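Local coordinates for putative MCP-type signal transduction protein (Campylobacter jejuni subsp. jejuni serotype O:2, PDB 4WY9) that probably senses chemical signals in the periplasm through a tandem-PAS (Cache-type) domain, as a transmembrane chemoreceptor guiding chemotaxis, at residues Asn61-Asn64 and Ile65-Thr69. Residues are numbered along the deposited sequence; the frame is centred on the assembly and turned at random.
Sequences NITN and IITNT
In T67 the first torsion (chi1 60°) sets OG1 between the backbone N and the carbonyl carbon and swings CG2 back beside the N, where it lies 4.1 Å from T63 CG2. T63 has the other rotamer (chi1 -60° for OG1): its methyl, anti to the backbone N, meets T67 CG2 on the following turn, while its hydroxyl turns back to bond to the carbonyl of I59. In an α-helix, side chains four residues apart fall on one side, and this helix gives two instances, one partly polar and one apolar. In the first, the two threonines meet methyl to methyl, their side chains running at a slant to one another. T67 OG1 lies 3.2 Å from T63 O, but its one proton has another acceptor within reach, which leaves this bond unsettled. The same carbonyl takes the backbone N-H of T67 at 2.9 Å, in a nearly straight bond (167° at the hydrogen). A water donates to N64 OD1 and lies 2.6 Å from T67 OG1, bridging side chains three residues apart. Elsewhere on the helix, T69 makes the familiar threonine bond one turn back: its OG1 donates to I65 O at 2.6 Å, and its own N-H reaches that oxygen from the opposite face of the carbonyl plane. The apolar instance is I62 with I66, which run alongside each other in the same direction, I62 CG2 4.2 Å from I66 CD1. With I62 and I66 buried and N61, N64 and N68 exposed, helix 59-70 is amphipathic. I62 and I66 rest on L81 of strand 78-83, T63 and I66 touch Y108 of strand 104-110, and I65 packs against T44 and M48 of the long helix 8-51.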
ATOM      1  N   ASN A  61       9.015  23.592 -12.984  1.00 10.17           N
ATOM      2  CA  ASN A  61       9.907  23.203 -11.892  1.00 10.80           C
ATOM      3  C   ASN A  61       9.276  22.097 -11.076  1.00 10.38           C
ATOM      4  O   ASN A  61       9.927  21.130 -10.701  1.00 11.56           O
ATOM      5  CB  ASN A  61      10.255  24.373 -11.020  1.00 12.10           C
ATOM      6  CG  ASN A  61      11.336  25.278 -11.611  1.00 13.77           C
ATOM      7  OD1 ASN A  61      11.902  24.962 -12.669  1.00 16.29           O
ATOM      8  ND2 ASN A  61      11.610  26.374 -10.960  1.00 16.88           N
ATOM      9  N   ILE A  62       7.982  22.225 -10.797  1.00  9.60           N
ATOM     10  CA  ILE A  62       7.262  21.192 -10.055  1.00  9.83           C
ATOM     11  C   ILE A  62       7.224  19.888 -10.851  1.00 10.74           C
ATOM     12  O   ILE A  62       7.449  18.813 -10.316  1.00 11.55           O
ATOM     13  CB  ILE A  62       5.848  21.672  -9.699  1.00  9.49           C
ATOM     14  CG1 ILE A  62       5.914  22.835  -8.720  1.00 11.27           C
ATOM     15  CG2 ILE A  62       5.012  20.541  -9.137  1.00  9.09           C
ATOM     16  CD1 ILE A  62       4.599  23.522  -8.446  1.00 11.95           C
ATOM     17  N   THR A  63       6.875  19.978 -12.140  1.00 11.34           N
ATOM     18  CA  THR A  63       6.810  18.807 -12.979  1.00 13.44           C
ATOM     19  C   THR A  63       8.113  18.039 -12.988  1.00 12.23           C
ATOM     20  O   THR A  63       8.128  16.819 -12.910  1.00 14.36           O
ATOM     21  CB  THR A  63       6.447  19.168 -14.441  1.00 13.24           C
ATOM     22  OG1 THR A  63       5.164  19.802 -14.455  1.00 15.92           O
ATOM     23  CG2 THR A  63       6.437  17.945 -15.301  1.00 15.89           C
ATOM     24  N   ASN A  64       9.224  18.752 -13.101  1.00 12.65           N
ATOM     25  CA  ASN A  64      10.522  18.112 -13.210  1.00 14.17           C
ATOM     26  C   ASN A  64      10.882  17.423 -11.933  1.00 13.52           C
ATOM     27  O   ASN A  64      11.484  16.348 -11.968  1.00 15.60           O
ATOM     28  CB  ASN A  64      11.577  19.141 -13.578  1.00 18.07           C
ATOM     29  CG  ASN A  64      11.394  19.678 -14.952  1.00 23.07           C
ATOM     30  OD1 ASN A  64      10.696  19.089 -15.794  1.00 28.16           O
ATOM     31  ND2 ASN A  64      12.003  20.798 -15.205  1.00 25.97           N
ATOM     32  N   ILE A  65      10.507  17.997 -10.785  1.00 13.53           N
ATOM     33  CA  ILE A  65      10.756  17.327  -9.496  1.00 13.43           C
ATOM     34  C   ILE A  65      10.001  16.002  -9.421  1.00 13.17           C
ATOM     35  O   ILE A  65      10.550  14.980  -8.979  1.00 14.73           O
ATOM     36  CB  ILE A  65      10.364  18.251  -8.324  1.00 13.03           C
ATOM     37  CG1 ILE A  65      11.349  19.415  -8.245  1.00 14.99           C
ATOM     38  CG2 ILE A  65      10.253  17.497  -7.029  1.00 14.75           C
ATOM     39  CD1 ILE A  65      10.862  20.530  -7.356  1.00 17.52           C
ATOM     40  N   ILE A  66       8.752  15.989  -9.876  1.00 12.60           N
ATOM     41  CA  ILE A  66       7.986  14.752  -9.876  1.00 12.99           C
ATOM     42  C   ILE A  66       8.556  13.723 -10.826  1.00 13.56           C
ATOM     43  O   ILE A  66       8.805  12.555 -10.437  1.00 14.90           O
ATOM     44  CB  ILE A  66       6.498  15.007 -10.253  1.00 13.77           C
ATOM     45  CG1 ILE A  66       5.841  15.947  -9.253  1.00 16.01           C
ATOM     46  CG2 ILE A  66       5.723  13.710 -10.333  1.00 16.34           C
ATOM     47  CD1 ILE A  66       4.471  16.454  -9.712  1.00 15.64           C
ATOM     48  N   THR A  67       8.803  14.106 -12.066  1.00 15.11           N
ATOM     49  CA  THR A  67       9.205  13.127 -13.052  1.00 17.52           C
ATOM     50  C   THR A  67      10.623  12.618 -12.802  1.00 18.32           C
ATOM     51  O   THR A  67      10.899  11.449 -13.042  1.00 19.22           O
ATOM     52  CB  THR A  67       9.062  13.633 -14.505  1.00 20.01           C
ATOM     53  OG1 THR A  67       9.875  14.790 -14.692  1.00 21.79           O
ATOM     54  CG2 THR A  67       7.652  14.036 -14.808  1.00 21.14           C
ATOM     55  N   ASN A  68      11.511  13.466 -12.285  1.00 16.47           N
ATOM     56  CA  ASN A  68      12.842  13.050 -11.935  1.00 19.40           C
ATOM     57  C   ASN A  68      12.828  12.053 -10.764  1.00 20.77           C
ATOM     58  O   ASN A  68      13.665  11.152 -10.710  1.00 25.31           O
ATOM     59  CB  ASN A  68      13.738  14.257 -11.624  1.00 22.42           C
ATOM     60  CG  ASN A  68      14.136  15.046 -12.872  1.00 28.11           C
ATOM     61  OD1 ASN A  68      14.144  14.528 -13.986  1.00 32.28           O
ATOM     62  ND2 ASN A  68      14.475  16.336 -12.682  1.00 26.30           N
ATOM     63  N   THR A  69      11.947  12.242  -9.814  1.00 20.06           N
ATOM     64  CA  THR A  69      11.867  11.426  -8.623  1.00 20.98           C
ATOM     65  C   THR A  69      11.318  10.077  -8.933  1.00 22.52           C
ATOM     66  O   THR A  69      11.760   9.076  -8.379  1.00 23.28           O
ATOM     67  CB  THR A  69      10.982  12.085  -7.531  1.00 20.03           C
ATOM     68  OG1 THR A  69      11.478  13.375  -7.139  1.00 22.78           O
ATOM     69  CG2 THR A  69      10.846  11.189  -6.288  1.00 22.81           C
TER
HETATM   70  O   HOH W   1       9.506  16.388 -16.759  1.00 35.51           O